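Local coordinates for protein SsfX3 (Streptomyces sp. SF2575, PDB 3SKV) that probably transfers a salicylyl group onto an intermediate of a tetracycline biosynthetic pathway, as a GDSL/SGNH-type acyltransferase with an added jelly-roll domain, at residues Val98-Val103 / Ala139-His144; Asp193-Gly198 / Pro356-Ala361; Pro285-Ser290 / His331-Met336. The protein carries 1 engineered substitution. All blocks are in the same frame, centred on the assembly; numbering follows the deposited sequence.

The three contacts follow the two-domain build of the chain. Contact 1 pairs two strands in the N-terminal jelly-roll part. Contacts 2 and 3 both belong to the GDSL/SGNH part, where contact 3 is nested inside the loop that contact 2 closes. Contact 2 brings together the loop carrying Ser-194 and the loop carrying His-358, probably the nucleophile and base of the acyl-transfer site, by analogy with the family. Its centre lies about 18 Å from that of contact 3, and their nearest atoms are about 7 Å apart. Contacts 1 and 3 fall on opposite sides of the chain's centre, about 39 Å between centres, whereas contacts 1 and 2 are about 27 Å apart, centre to centre.

Contact 1 (Val98-Val103 / Ala139-His144); sequences VRYEAV and ADAELH
Val-98 begins the pairing with Leu-143 at one edge of the jelly-roll domain, where strand 96-103 runs antiparallel to the outermost strand 141-145 with an angle of 130° between the short segments. The two residues form a hydrogen-bonded pair, Val-98 N giving to Leu-143 O and Leu-143 N to Val-98 O. Their side chains lie side by side on one face, with CB of Val-98 3.8 Å from CD2 of Leu-143. Arg-99 faces the other way, opposite Glu-142 in a non-hydrogen-bonded pair; the carboxylate of Glu-142 turns to Arg-171. The extended arginine chain reaches instead to Asp-140 and grips it side-on in a salt bridge: NE meets OD1 at 2.9 Å and NH2 meets OD2 at 2.7 Å. Both oxygens use their syn lone pairs, and with the two planes only 11° apart the fork is flat and its bonds nearly straight. Tyr-100 returns to the Val-98 face and makes the second hydrogen-bonded pair, with Ala-141. Its CG sits between the backbone N and the carbonyl carbon (chi1 73°), which lays the ring over the neighbouring strand: CB of Ala-141 comes under one face in a CH-pi contact, 3.6 Å from CZ, while Leu-143 CB approaches CE1 of the ring. The hydroxyl is held by Lys-136 N, and the Phe-165 ring meets it nearly parallel. Glu-101 brushes the carbonyl of Ala-139 with CA and CG, its carboxylate going to Arg-166. Beyond it a water bridges the segments, accepting from Ala-102 N and donating to Ala-139 O, each at 2.7 Å.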
loop_
_atom_site.group_PDB
_atom_site.type_symbol
_atom_site.label_atom_id
_atom_site.label_comp_id
_atom_site.label_asym_id
_atom_site.label_seq_id
_atom_site.Cartn_x
_atom_site.Cartn_y
_atom_site.Cartn_z
ATOM N N VAL A 98 19.438 -12.455 -0.348
ATOM C CA VAL A 98 18.756 -11.954 0.844
ATOM C C VAL A 98 18.375 -13.137 1.729
ATOM O O VAL A 98 17.757 -14.086 1.251
ATOM C CB VAL A 98 17.512 -11.081 0.537
ATOM C CG1 VAL A 98 16.855 -10.595 1.832
ATOM C CG2 VAL A 98 17.864 -9.896 -0.347
ATOM N N ARG A 99 18.773 -13.082 3.010
ATOM C CA ARG A 99 18.414 -14.046 4.033
ATOM C C ARG A 99 17.127 -13.487 4.678
ATOM O O ARG A 99 17.118 -12.376 5.225
ATOM C CB ARG A 99 19.539 -14.251 5.049
ATOM C CG ARG A 99 19.221 -15.397 5.974
ATOM C CD ARG A 99 20.394 -15.732 6.837
ATOM N NE ARG A 99 19.957 -16.531 7.976
ATOM C CZ ARG A 99 20.543 -16.510 9.160
ATOM N NH1 ARG A 99 21.611 -15.747 9.365
ATOM N NH2 ARG A 99 20.070 -17.248 10.153
ATOM N N TYR A 100 16.038 -14.245 4.554
ATOM C CA TYR A 100 14.728 -13.792 4.970
ATOM C C TYR A 100 13.893 -14.848 5.675
ATOM O O TYR A 100 14.229 -16.038 5.719
ATOM C CB TYR A 100 13.959 -13.290 3.709
ATOM C CG TYR A 100 13.496 -14.417 2.801
ATOM C CD1 TYR A 100 14.352 -14.979 1.863
ATOM C CD2 TYR A 100 12.208 -14.947 2.909
ATOM C CE1 TYR A 100 13.941 -16.038 1.050
ATOM C CE2 TYR A 100 11.783 -16.000 2.093
ATOM C CZ TYR A 100 12.656 -16.546 1.169
ATOM O OH TYR A 100 12.245 -17.588 0.359
ATOM N N GLU A 101 12.737 -14.392 6.150
ATOM C CA GLU A 101 11.693 -15.194 6.768
ATOM C C GLU A 101 10.393 -14.487 6.406
ATOM O O GLU A 101 10.275 -13.272 6.619
ATOM C CB GLU A 101 11.881 -15.301 8.283
ATOM C CG GLU A 101 10.979 -16.373 8.891
ATOM C CD GLU A 101 10.852 -16.405 10.403
ATOM O OE1 GLU A 101 11.273 -15.428 11.069
ATOM O OE2 GLU A 101 10.303 -17.407 10.919
ATOM N N ALA A 102 9.460 -15.223 5.776
ATOM C CA ALA A 102 8.156 -14.683 5.366
ATOM C C ALA A 102 7.050 -15.394 6.130
ATOM O O ALA A 102 6.932 -16.623 6.063
ATOM C CB ALA A 102 7.959 -14.806 3.862
ATOM N N VAL A 103 6.301 -14.627 6.927
ATOM C CA VAL A 103 5.232 -15.192 7.754
ATOM C C VAL A 103 3.862 -14.779 7.212
ATOM O O VAL A 103 3.539 -13.583 7.157
ATOM C CB VAL A 103 5.373 -14.855 9.268
ATOM C CG1 VAL A 103 4.405 -15.673 10.092
ATOM C CG2 VAL A 103 6.788 -15.078 9.765
ATOM N N ALA A 139 10.046 -19.992 7.301
ATOM C CA ALA A 139 11.356 -20.621 7.349
ATOM C C ALA A 139 12.450 -19.584 7.175
ATOM O O ALA A 139 12.254 -18.582 6.479
ATOM C CB ALA A 139 11.463 -21.654 6.236
ATOM N N ASP A 140 13.609 -19.839 7.805
ATOM C CA ASP A 140 14.819 -19.041 7.695
ATOM C C ASP A 140 15.378 -19.464 6.318
ATOM O O ASP A 140 15.930 -20.558 6.185
ATOM C CB ASP A 140 15.771 -19.400 8.855
ATOM C CG ASP A 140 17.104 -18.661 8.907
ATOM O OD1 ASP A 140 17.458 -17.973 7.903
ATOM O OD2 ASP A 140 17.809 -18.788 9.938
ATOM N N ALA A 141 15.116 -18.649 5.280
ATOM C CA ALA A 141 15.465 -18.977 3.897
ATOM C C ALA A 141 16.380 -17.960 3.227
ATOM O O ALA A 141 16.623 -16.875 3.759
ATOM C CB ALA A 141 14.192 -19.169 3.077
ATOM N N GLU A 142 16.904 -18.335 2.060
ATOM C CA GLU A 142 17.792 -17.491 1.288
ATOM C C GLU A 142 17.333 -17.400 -0.155
ATOM O O GLU A 142 17.106 -18.404 -0.832
ATOM C CB GLU A 142 19.248 -17.947 1.401
ATOM C CG GLU A 142 20.222 -16.797 1.208
ATOM C CD GLU A 142 21.661 -17.212 0.971
ATOM O OE1 GLU A 142 22.033 -17.389 -0.211
ATOM O OE2 GLU A 142 22.427 -17.323 1.956
ATOM N N LEU A 143 17.173 -16.182 -0.595
ATOM C CA LEU A 143 16.722 -15.762 -1.916
ATOM C C LEU A 143 18.003 -15.425 -2.687
ATOM O O LEU A 143 18.889 -14.772 -2.141
ATOM C CB LEU A 143 15.870 -14.506 -1.633
ATOM C CG LEU A 143 15.425 -13.532 -2.683
ATOM C CD1 LEU A 143 14.151 -12.825 -2.200
ATOM C CD2 LEU A 143 16.485 -12.454 -2.903
ATOM N N HIS A 144 18.128 -15.903 -3.924
ATOM C CA HIS A 144 19.306 -15.596 -4.717
ATOM C C HIS A 144 18.893 -15.182 -6.095
ATOM O O HIS A 144 18.262 -15.958 -6.812
ATOM C CB HIS A 144 20.334 -16.740 -4.733
ATOM C CG HIS A 144 21.589 -16.377 -5.465
ATOM N ND1 HIS A 144 22.726 -15.959 -4.792
ATOM C CD2 HIS A 144 21.837 -16.351 -6.796
ATOM C CE1 HIS A 144 23.628 -15.707 -5.727
ATOM N NE2 HIS A 144 23.132 -15.910 -6.950
HETATM O O HOH W 1 10.191 -17.745 4.977
#

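Contact 2 (Asp193-Gly198 / Pro356-Ala361); sequences DSICHG and PTHPNA
Ile-195 meets the imidazole of His-358 in a contact made of van der Waals touches alone, small in area, between two loops of the GDSL/SGNH fold. The apolar part rests on the isoleucine. Its CG2 comes at the ring obliquely, 3.9 Å from His-358 NE2, with CB at the same distance, as the two side chains slide past each other in opposite directions. With CG1 placed between the backbone N and the carbonyl carbon (chi1 60°), CD1 reaches the carbonyl of Thr-357 (CD1 to O 3.8 Å) and, more loosely, the ring carbon CD of Pro-359 (4.3 Å). Cutting Ile-195 back to an alanine would keep CB beside the imidazole but remove CG2 and CD1, and is likely to open a gap next to the ring and against Thr-357 O and Pro-359.

The backbone adds one edge contact: Cys-196 O lies near the ring plane, 3.8 Å from His-358 CD2. On its far side the ring is tied through ND1 to Glu-350, a carboxylate whose other oxygen accepts from Thr-357 N. In this family the serine after the GD pair is the nucleophile and the histidine of the last conserved block the base, so Ser-194 and His-358 are probably catalytic; Ser-194 OG stands 8.6 Å from His-358 NE2, too far for a direct bond.

The first loop leaves the C-terminal end of strand 187-192 and leads on to helix 208-216, while the second runs into helix 361-377, where Asn-360 is the N-cap and its OD1 takes Gly-363 N.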
loop_
_atom_site.group_PDB
_atom_site.type_symbol
_atom_site.label_atom_id
_atom_site.label_comp_id
_atom_site.label_asym_id
_atom_site.label_seq_id
_atom_site.Cartn_x
_atom_site.Cartn_y
_atom_site.Cartn_z
ATOM N N ASP A 193 -9.864 1.821 1.624
ATOM C CA ASP A 193 -10.357 0.664 0.862
ATOM C C ASP A 193 -10.767 -0.506 1.768
ATOM O O ASP A 193 -10.247 -0.672 2.873
ATOM C CB ASP A 193 -9.385 0.231 -0.264
ATOM C CG ASP A 193 -9.266 1.253 -1.381
ATOM O OD1 ASP A 193 -10.281 1.471 -2.100
ATOM O OD2 ASP A 193 -8.151 1.816 -1.564
ATOM N N SER A 194 -11.697 -1.313 1.287
ATOM C CA SER A 194 -12.205 -2.458 2.047
ATOM C C SER A 194 -11.559 -3.784 1.656
ATOM O O SER A 194 -11.860 -4.827 2.266
ATOM C CB SER A 194 -13.729 -2.522 1.977
ATOM O OG SER A 194 -14.161 -2.308 0.648
ATOM N N ILE A 195 -10.606 -3.721 0.697
ATOM C CA ILE A 195 -9.881 -4.893 0.191
ATOM C C ILE A 195 -8.371 -4.782 0.265
ATOM O O ILE A 195 -7.819 -3.688 0.179
ATOM C CB ILE A 195 -10.319 -5.318 -1.241
ATOM C CG1 ILE A 195 -10.091 -4.189 -2.277
ATOM C CG2 ILE A 195 -11.748 -5.913 -1.251
ATOM C CD1 ILE A 195 -10.060 -4.619 -3.729
ATOM N N CYS A 196 -7.708 -5.946 0.330
ATOM C CA CYS A 196 -6.265 -6.073 0.279
ATOM C C CYS A 196 -5.894 -5.871 -1.174
ATOM O O CYS A 196 -6.472 -6.506 -2.069
ATOM C CB CYS A 196 -5.830 -7.445 0.779
ATOM S SG CYS A 196 -6.532 -7.908 2.388
ATOM N N HIS A 197 -4.962 -4.954 -1.408
ATOM C CA HIS A 197 -4.534 -4.592 -2.752
ATOM C C HIS A 197 -3.597 -5.556 -3.432
ATOM O O HIS A 197 -3.416 -5.461 -4.646
ATOM C CB HIS A 197 -3.983 -3.169 -2.771
ATOM C CG HIS A 197 -4.997 -2.144 -2.357
ATOM N ND1 HIS A 197 -6.296 -2.166 -2.855
ATOM C CD2 HIS A 197 -4.863 -1.090 -1.528
ATOM C CE1 HIS A 197 -6.895 -1.120 -2.322
ATOM N NE2 HIS A 197 -6.074 -0.446 -1.512
ATOM N N GLY A 198 -3.004 -6.471 -2.674
ATOM C CA GLY A 198 -2.082 -7.447 -3.249
ATOM C C GLY A 198 -2.805 -8.522 -4.030
ATOM O O GLY A 198 -2.223 -9.135 -4.916
ATOM N N PRO A 356 -17.490 -11.245 -7.396
ATOM C CA PRO A 356 -16.322 -10.486 -7.891
ATOM C C PRO A 356 -15.994 -9.369 -6.904
ATOM O O PRO A 356 -16.855 -8.549 -6.569
ATOM C CB PRO A 356 -16.770 -9.977 -9.263
ATOM C CG PRO A 356 -18.257 -10.034 -9.238
ATOM C CD PRO A 356 -18.648 -11.134 -8.312
ATOM N N THR A 357 -14.795 -9.437 -6.323
ATOM C CA THR A 357 -14.364 -8.473 -5.315
ATOM C C THR A 357 -13.014 -7.829 -5.632
ATOM O O THR A 357 -12.823 -6.648 -5.350
ATOM C CB THR A 357 -14.470 -9.068 -3.876
ATOM O OG1 THR A 357 -13.795 -10.315 -3.818
ATOM C CG2 THR A 357 -15.934 -9.277 -3.407
ATOM N N HIS A 358 -12.096 -8.594 -6.232
ATOM C CA HIS A 358 -10.732 -8.158 -6.547
ATOM C C HIS A 358 -10.440 -8.020 -8.041
ATOM O O HIS A 358 -10.803 -8.911 -8.802
ATOM C CB HIS A 358 -9.711 -9.148 -5.929
ATOM C CG HIS A 358 -9.833 -9.293 -4.435
ATOM N ND1 HIS A 358 -10.556 -10.334 -3.866
ATOM C CD2 HIS A 358 -9.360 -8.499 -3.445
ATOM C CE1 HIS A 358 -10.453 -10.170 -2.559
ATOM N NE2 HIS A 358 -9.750 -9.076 -2.257
ATOM N N PRO A 359 -9.709 -6.958 -8.484
ATOM C CA PRO A 359 -9.309 -6.887 -9.902
ATOM C C PRO A 359 -8.222 -7.934 -10.202
ATOM O O PRO A 359 -7.463 -8.321 -9.311
ATOM C CB PRO A 359 -8.714 -5.482 -10.045
ATOM C CG PRO A 359 -9.046 -4.754 -8.779
ATOM C CD PRO A 359 -9.176 -5.803 -7.726
ATOM N N ASN A 360 -8.169 -8.411 -11.453
ATOM C CA ASN A 360 -7.152 -9.359 -11.883
ATOM C C ASN A 360 -5.898 -8.532 -12.312
ATOM O O ASN A 360 -5.879 -7.310 -12.100
ATOM C CB ASN A 360 -7.674 -10.282 -12.994
ATOM C CG ASN A 360 -8.328 -9.584 -14.139
ATOM O OD1 ASN A 360 -7.933 -8.485 -14.577
ATOM N ND2 ASN A 360 -9.310 -10.256 -14.690
ATOM N N ALA A 361 -4.858 -9.178 -12.890
ATOM C CA ALA A 361 -3.653 -8.458 -13.300
ATOM C C ALA A 361 -3.982 -7.262 -14.260
ATOM O O ALA A 361 -3.523 -6.151 -13.995
ATOM C CB ALA A 361 -2.649 -9.414 -13.921
#

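Contact 3 (Pro285-Ser290 / His331-Met336); sequences PIVLGS and HYLDGM
Ser-290 and Tyr-332 meet hydroxyl to hydroxyl, OG to OH at 2.7 Å, and either could be the donor. Tyr-332 has its CG anti to the backbone N (chi1 173°), and this carries the ring along the direction of the strand, past the carbonyl of Leu-288, whose O lies 3.3 Å from CD1, and on to the serine. Asp-334 N sits above one ring face, toward the rim. Ser-290 OG takes a second bond, a nearly straight one of 3.1 Å from Gly-335 N, so the hydroxyl ties the end of one strand both to the tyrosine and to the first turn of helix 335-338. Asp-334 is the N-cap there, its OD1 accepting weakly from Met-336 N.

These are the two strands of a beta-alpha-beta crossover in the parallel sheet of the GDSL/SGNH fold: strand 286-290, helix 308-324, then edge strand 330-333, with 34° between the short strand segments. In the ladder the donor alternates between the strands: His-331 N to Ile-286 O, Leu-288 N to His-331 O, Leu-333 N to Leu-288 O and Ser-290 N to Leu-333 O.

On the face away from the tyrosine, Val-287 and Leu-333 pack at a slant, CG1 of the valine 3.5 Å from CB of the leucine. Beyond them Gly-289 CA comes 3.3 Å from Leu-333 O, which also receives a hydrogen from a water that donates to Ser-290 O at 2.9 Å.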
loop_
_atom_site.group_PDB
_atom_site.type_symbol
_atom_site.label_atom_id
_atom_site.label_comp_id
_atom_site.label_asym_id
_atom_site.label_seq_id
_atom_site.Cartn_x
_atom_site.Cartn_y
_atom_site.Cartn_z
ATOM N N PRO A 285 -2.325 18.553 -1.281
ATOM C CA PRO A 285 -3.595 18.080 -1.871
ATOM C C PRO A 285 -4.098 16.816 -1.174
ATOM O O PRO A 285 -3.375 15.826 -1.083
ATOM C CB PRO A 285 -3.226 17.797 -3.349
ATOM C CG PRO A 285 -1.898 18.418 -3.571
ATOM C CD PRO A 285 -1.215 18.494 -2.262
ATOM N N ILE A 286 -5.319 16.883 -0.630
ATOM C CA ILE A 286 -6.008 15.770 0.019
ATOM C C ILE A 286 -7.165 15.389 -0.894
ATOM O O ILE A 286 -8.031 16.227 -1.213
ATOM C CB ILE A 286 -6.489 16.071 1.471
ATOM C CG1 ILE A 286 -5.297 16.373 2.426
ATOM C CG2 ILE A 286 -7.345 14.883 2.007
ATOM C CD1 ILE A 286 -5.738 16.878 3.773
ATOM N N VAL A 287 -7.152 14.135 -1.344
ATOM C CA VAL A 287 -8.174 13.593 -2.215
ATOM C C VAL A 287 -9.079 12.715 -1.393
ATOM O O VAL A 287 -8.665 11.693 -0.844
ATOM C CB VAL A 287 -7.565 12.888 -3.447
ATOM C CG1 VAL A 287 -8.646 12.321 -4.324
ATOM C CG2 VAL A 287 -6.691 13.850 -4.231
ATOM N N LEU A 288 -10.316 13.163 -1.277
ATOM C CA LEU A 288 -11.393 12.506 -0.540
ATOM C C LEU A 288 -12.161 11.621 -1.502
ATOM O O LEU A 288 -12.920 12.094 -2.362
ATOM C CB LEU A 288 -12.284 13.586 0.046
ATOM C CG LEU A 288 -12.256 13.718 1.548
ATOM C CD1 LEU A 288 -10.841 13.607 2.139
ATOM C CD2 LEU A 288 -12.935 14.977 1.970
ATOM N N GLY A 289 -11.878 10.340 -1.395
ATOM C CA GLY A 289 -12.456 9.348 -2.279
ATOM C C GLY A 289 -13.633 8.621 -1.690
ATOM O O GLY A 289 -13.560 8.105 -0.580
ATOM N N SER A 290 -14.731 8.584 -2.437
ATOM C CA SER A 290 -15.879 7.801 -2.039
ATOM C C SER A 290 -15.525 6.395 -2.461
ATOM O O SER A 290 -14.713 6.203 -3.374
ATOM C CB SER A 290 -17.154 8.276 -2.732
ATOM O OG SER A 290 -17.012 8.283 -4.136
ATOM N N HIS A 331 -10.203 17.793 -2.331
ATOM C CA HIS A 331 -10.879 17.460 -3.590
ATOM C C HIS A 331 -11.651 16.188 -3.477
ATOM O O HIS A 331 -11.242 15.272 -2.766
ATOM C CB HIS A 331 -9.867 17.282 -4.711
ATOM C CG HIS A 331 -8.895 18.415 -4.845
ATOM N ND1 HIS A 331 -9.210 19.558 -5.552
ATOM C CD2 HIS A 331 -7.632 18.530 -4.377
ATOM C CE1 HIS A 331 -8.140 20.333 -5.482
ATOM N NE2 HIS A 331 -7.156 19.745 -4.806
ATOM N N TYR A 332 -12.773 16.115 -4.197
ATOM C CA TYR A 332 -13.570 14.905 -4.192
ATOM C C TYR A 332 -13.258 14.018 -5.404
ATOM O O TYR A 332 -13.225 14.503 -6.527
ATOM C CB TYR A 332 -15.054 15.237 -4.102
ATOM C CG TYR A 332 -15.933 14.016 -4.266
ATOM C CD1 TYR A 332 -15.954 13.005 -3.294
ATOM C CD2 TYR A 332 -16.706 13.836 -5.417
ATOM C CE1 TYR A 332 -16.741 11.857 -3.456
ATOM C CE2 TYR A 332 -17.511 12.708 -5.578
ATOM C CZ TYR A 332 -17.498 11.702 -4.613
ATOM O OH TYR A 332 -18.296 10.590 -4.785
ATOM N N LEU A 333 -13.008 12.737 -5.167
ATOM C CA LEU A 333 -12.759 11.706 -6.180
ATOM C C LEU A 333 -13.897 10.698 -6.120
ATOM O O LEU A 333 -14.044 9.987 -5.127
ATOM C CB LEU A 333 -11.409 10.988 -5.935
ATOM C CG LEU A 333 -10.887 10.037 -7.017
ATOM C CD1 LEU A 333 -10.495 10.830 -8.227
ATOM C CD2 LEU A 333 -9.678 9.208 -6.528
ATOM N N ASP A 334 -14.711 10.654 -7.174
ATOM C CA ASP A 334 -15.838 9.737 -7.266
ATOM C C ASP A 334 -15.291 8.328 -7.571
ATOM O O ASP A 334 -14.670 8.132 -8.612
ATOM C CB ASP A 334 -16.785 10.242 -8.373
ATOM C CG ASP A 334 -18.119 9.535 -8.564
ATOM O OD1 ASP A 334 -18.457 8.639 -7.730
ATOM O OD2 ASP A 334 -18.844 9.895 -9.533
ATOM N N GLY A 335 -15.482 7.386 -6.632
ATOM C CA GLY A 335 -15.049 5.991 -6.777
ATOM C C GLY A 335 -15.721 5.254 -7.934
ATOM O O GLY A 335 -15.161 4.307 -8.473
ATOM N N MET A 336 -16.941 5.679 -8.305
ATOM C CA MET A 336 -17.709 5.178 -9.450
ATOM C C MET A 336 -17.032 5.642 -10.744
ATOM O O MET A 336 -17.193 4.989 -11.769
ATOM C CB MET A 336 -19.165 5.675 -9.420
ATOM C CG MET A 336 -19.886 5.346 -8.129
ATOM S SD MET A 336 -20.222 3.584 -7.903
ATOM C CE MET A 336 -21.815 3.490 -8.674
HETATM O O HOH W 2 -12.527 7.237 -4.957
#